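Local coordinates for protein mRNA nuclease HepT (PDB 6M6U) that cleaves mRNA, probably endonucleolytically, as the growth-arresting toxin of a type VII toxin-antitoxin pair, and is neutralized by its cognate antitoxin MntA, mostly through tri-AMPylation, at residues Lys92-Gly95 / Leu96-Ala100; Ile40-Leu43 / Gln44-Cys47. All blocks are in the same frame, centred on the assembly; numbering follows the deposited sequence.

Interaction 1: Lys92-Gly95 / Leu96-Ala100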
loop_
_atom_site.group_PDB
_atom_site.type_symbol
_atom_site.label_atom_id
_atom_site.label_comp_id
_atom_site.label_asym_id
_atom_site.label_seq_id
_atom_site.Cartn_x
_atom_site.Cartn_y
_atom_site.Cartn_z
ATOM N N LYS B 92 45.423 14.629 -16.346
ATOM C CA LYS B 92 46.223 13.436 -16.623
ATOM C C LYS B 92 46.987 12.966 -15.386
ATOM O O LYS B 92 47.345 11.781 -15.299
ATOM C CB LYS B 92 47.169 13.668 -17.814
ATOM C CG LYS B 92 47.934 14.975 -17.852
ATOM C CD LYS B 92 48.550 15.191 -19.237
ATOM C CE LYS B 92 49.170 13.914 -19.791
ATOM N NZ LYS B 92 50.499 13.639 -19.176
ATOM N N MET B 93 47.228 13.861 -14.421
ATOM C CA MET B 93 47.664 13.417 -13.101
ATOM C C MET B 93 46.671 12.431 -12.495
ATOM O O MET B 93 47.054 11.350 -12.027
ATOM C CB MET B 93 47.839 14.610 -12.174
ATOM C CG MET B 93 49.060 15.446 -12.441
ATOM S SD MET B 93 50.484 14.761 -11.583
ATOM C CE MET B 93 51.379 16.263 -11.208
ATOM N N VAL B 94 45.384 12.801 -12.479
ATOM C CA VAL B 94 44.343 11.915 -11.967
ATOM C C VAL B 94 44.373 10.581 -12.698
ATOM O O VAL B 94 44.281 9.513 -12.079
ATOM C CB VAL B 94 42.960 12.587 -12.086
ATOM C CG1 VAL B 94 41.875 11.660 -11.564
ATOM C CG2 VAL B 94 42.941 13.914 -11.341
ATOM N N GLY B 95 44.502 10.620 -14.026
ATOM C CA GLY B 95 44.562 9.383 -14.786
ATOM C C GLY B 95 45.743 8.519 -14.394
ATOM O O GLY B 95 45.627 7.292 -14.311
ATOM N N LEU B 96 46.895 9.146 -14.144
ATOM C CA LEU B 96 48.055 8.396 -13.676
ATOM C C LEU B 96 47.810 7.820 -12.289
ATOM O O LEU B 96 48.213 6.685 -12.003
ATOM C CB LEU B 96 49.293 9.288 -13.669
ATOM C CG LEU B 96 50.575 8.593 -13.205
ATOM C CD1 LEU B 96 50.898 7.409 -14.110
ATOM C CD2 LEU B 96 51.739 9.579 -13.160
ATOM N N ARG B 97 47.151 8.590 -11.417
ATOM C CA ARG B 97 46.796 8.076 -10.098
ATOM C C ARG B 97 45.957 6.811 -10.219
ATOM O O ARG B 97 46.234 5.807 -9.554
ATOM C CB ARG B 97 46.052 9.141 -9.291
ATOM C CG ARG B 97 45.356 8.596 -8.044
ATOM C CD ARG B 97 43.848 8.508 -8.240
ATOM N NE ARG B 97 43.169 9.687 -7.712
ATOM C CZ ARG B 97 41.900 9.992 -7.957
ATOM N NH1 ARG B 97 41.160 9.215 -8.737
ATOM N NH2 ARG B 97 41.368 11.085 -7.424
ATOM N N ASN B 98 44.932 6.842 -11.078
ATOM C CA ASN B 98 44.066 5.678 -11.251
ATOM C C ASN B 98 44.864 4.453 -11.678
ATOM O O ASN B 98 44.630 3.348 -11.176
ATOM C CB ASN B 98 42.968 5.978 -12.273
ATOM C CG ASN B 98 41.944 6.978 -11.761
ATOM O OD1 ASN B 98 41.845 7.221 -10.559
ATOM N ND2 ASN B 98 41.169 7.556 -12.676
ATOM N N ILE B 99 45.809 4.628 -12.603
ATOM C CA ILE B 99 46.634 3.503 -13.031
ATOM C C ILE B 99 47.542 3.055 -11.895
ATOM O O ILE B 99 47.588 1.870 -11.546
ATOM C CB ILE B 99 47.446 3.870 -14.287
ATOM C CG1 ILE B 99 46.514 4.199 -15.455
ATOM C CG2 ILE B 99 48.394 2.735 -14.659
ATOM C CD1 ILE B 99 47.247 4.673 -16.697
ATOM N N ALA B 100 48.268 4.005 -11.294
ATOM C CA ALA B 100 49.221 3.668 -10.242
ATOM C C ALA B 100 48.544 2.929 -9.094
ATOM O O ALA B 100 49.087 1.947 -8.572
ATOM C CB ALA B 100 49.909 4.937 -9.737
#
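Gly95 and Leu96 meet at the junction of the two segments, and with Val94 just before them they show how one helical turn can serve both backbone and side chains. Gly95 contributes backbone alone: its carbonyl O accepts the N-H of Ile99 at 3.2 Å, and Ile99 CG1 rests 3.4 Å from that same Gly95 O. Leu96 donates its N-H to Lys92 O over 2.9 Å. Its CB sits near the carbonyl oxygens of Lys92 and Met93, while its branched end turns away from residues 92-95 and packs on Leu107 and Val115. Val94 takes part with both backbone and side chain. Its O is gripped by Asn98 N at 2.9 Å, and its CG1, anti to the backbone N (chi1 180°), lies over one face of the Arg97 guanidinium, 3.8 Å from Arg97 NH1 and offset toward the rim. Arg97 is the first residue of the RX(4)HXY motif of this HEPN-type ribonuclease and, by similarity, an active-site residue together with His102. The Arg97 chain bends at chi2 and chi3, running side by side with Val94. At the guanidinium edge, in plane, Arg97 NH1 gives a 2.8 Å hydrogen bond to Asn98 OD1. This bond and the salt bridge from Arg97 NH2 to Glu48 on helix 33-60 together limit how the guanidinium can turn.

Interaction 2: Ile40-Leu43 / Gln44-Cys47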
loop_
_atom_site.group_PDB
_atom_site.type_symbol
_atom_site.label_atom_id
_atom_site.label_comp_id
_atom_site.label_asym_id
_atom_site.label_seq_id
_atom_site.Cartn_x
_atom_site.Cartn_y
_atom_site.Cartn_z
ATOM N N ILE B 40 53.335 6.788 -4.718
ATOM C CA ILE B 40 52.023 6.678 -5.348
ATOM C C ILE B 40 50.928 7.148 -4.396
ATOM O O ILE B 40 49.991 7.845 -4.806
ATOM C CB ILE B 40 51.793 5.234 -5.832
ATOM C CG1 ILE B 40 52.684 4.939 -7.046
ATOM C CG2 ILE B 40 50.325 4.990 -6.142
ATOM C CD1 ILE B 40 52.693 3.484 -7.466
ATOM N N LEU B 41 51.041 6.805 -3.111
ATOM C CA LEU B 41 50.010 7.198 -2.156
ATOM C C LEU B 41 49.998 8.707 -1.952
ATOM O O LEU B 41 48.930 9.331 -1.899
ATOM C CB LEU B 41 50.212 6.477 -0.825
ATOM C CG LEU B 41 49.091 6.780 0.182
ATOM C CD1 LEU B 41 47.899 5.855 -0.043
ATOM C CD2 LEU B 41 49.586 6.669 1.609
ATOM N N ASN B 42 51.178 9.318 -1.841
ATOM C CA ASN B 42 51.222 10.762 -1.669
ATOM C C ASN B 42 50.856 11.506 -2.950
ATOM O O ASN B 42 50.387 12.646 -2.874
ATOM C CB ASN B 42 52.597 11.184 -1.156
ATOM C CG ASN B 42 52.765 10.925 0.334
ATOM O OD1 ASN B 42 52.134 11.582 1.168
ATOM N ND2 ASN B 42 53.618 9.961 0.677
ATOM N N LEU B 43 51.045 10.894 -4.123
ATOM C CA LEU B 43 50.470 11.465 -5.337
ATOM C C LEU B 43 48.947 11.461 -5.264
ATOM O O LEU B 43 48.295 12.462 -5.587
ATOM C CB LEU B 43 50.946 10.695 -6.567
ATOM C CG LEU B 43 52.277 11.156 -7.159
ATOM C CD1 LEU B 43 52.698 10.255 -8.316
ATOM C CD2 LEU B 43 52.184 12.613 -7.601
ATOM N N GLN B 44 48.367 10.336 -4.836
ATOM C CA GLN B 44 46.919 10.246 -4.684
ATOM C C GLN B 44 46.401 11.314 -3.728
ATOM O O GLN B 44 45.413 11.998 -4.018
ATOM C CB GLN B 44 46.537 8.854 -4.191
ATOM C CG GLN B 44 45.089 8.728 -3.765
ATOM C CD GLN B 44 44.729 7.312 -3.389
ATOM O OE1 GLN B 44 44.402 6.498 -4.249
ATOM N NE2 GLN B 44 44.803 7.003 -2.096
ATOM N N ARG B 45 47.064 11.471 -2.580
ATOM C CA ARG B 45 46.651 12.481 -1.609
ATOM C C ARG B 45 46.747 13.882 -2.199
ATOM O O ARG B 45 45.872 14.725 -1.961
ATOM C CB ARG B 45 47.500 12.359 -0.343
ATOM C CG ARG B 45 47.241 11.076 0.432
ATOM C CD ARG B 45 48.262 10.841 1.515
ATOM N NE ARG B 45 47.793 9.808 2.449
ATOM C CZ ARG B 45 48.536 9.232 3.402
ATOM N NH1 ARG B 45 49.802 9.588 3.550
ATOM N NH2 ARG B 45 47.988 8.323 4.196
ATOM N N CYS B 46 47.806 14.151 -2.970
ATOM C CA CYS B 46 47.893 15.420 -3.689
ATOM C C CYS B 46 46.723 15.592 -4.646
ATOM O O CYS B 46 46.128 16.674 -4.721
ATOM C CB CYS B 46 49.214 15.511 -4.455
ATOM S SG CYS B 46 50.666 15.851 -3.447
ATOM N N CYS B 47 46.386 14.541 -5.398
ATOM C CA CYS B 47 45.280 14.635 -6.344
ATOM C C CYS B 47 43.959 14.863 -5.624
ATOM O O CYS B 47 43.151 15.698 -6.046
ATOM C CB CYS B 47 45.208 13.372 -7.204
ATOM S SG CYS B 47 46.513 13.234 -8.442
#
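Leu41 CD2 stands over the centre of the Arg45 guanidinium, 3.3 Å from Arg45 CZ, so a methyl group meets the flat cation face-on one helical turn further along. The leucine branch reaches this place because CG lies anti to the backbone N (chi1 -176°), and the arginine runs out extended from CG to NE, its axis crossing that of Leu41 at a slant. Asn42 comes to the same guanidinium from the edge: its OD1 lies near the guanidinium plane, 3.9 Å from Arg45 NH1, with the amide turned 73° from the guanidinium. The other branch of Leu41 is shared with a second polar group, since Leu41 CD1 lies 3.9 Å from Gln44 NE2. This is a buried part of helix 33-60, a long helix of the all-helical HEPN fold, and it faces another copy of the toxin. There Gln44 NE2 bonds to Gln44 OE1 of the second subunit, and Arg45 NH1 makes a long, weak ion pair with Asp37 of that subunit; Asn42 ND2 bonds to Ser38 O of its own chain and, weakly, to the same Asp37 of the second subunit. The i to i+4 backbone hydrogen bonds continue without a break: Arg45 N donates to Leu41 O at 2.9 Å and Cys47 N to Leu43 O at 2.8 Å. Elsewhere round the helix, Leu43, Cys46 and Cys47 pack on Phe123 of helix 120-131.

How the interactions relate
Interaction 2 comes first along the chain, on helix 33-60, and interaction 1 follows on helix 84-102; they lie about 10 Å apart, centre to centre. The two helices touch directly where Ala100 CB meets Ile40 CG2 at 3.6 Å and Arg97 CG meets Gln44 CB at 4.0 Å. Residues of two within-helix contacts therefore also take part in the packing of one helix on the other. Residues 97-100 are the first half of the RX(4)HXY motif, and residues 40-47 lie against it while also facing the second subunit. That subunit's Arg45 in turn hydrogen-bonds Ala100 O of this chain, so the contact between the two copies lies beside the active-site residues assigned by similarity, consistent with HEPN ribonucleases acting as dimers.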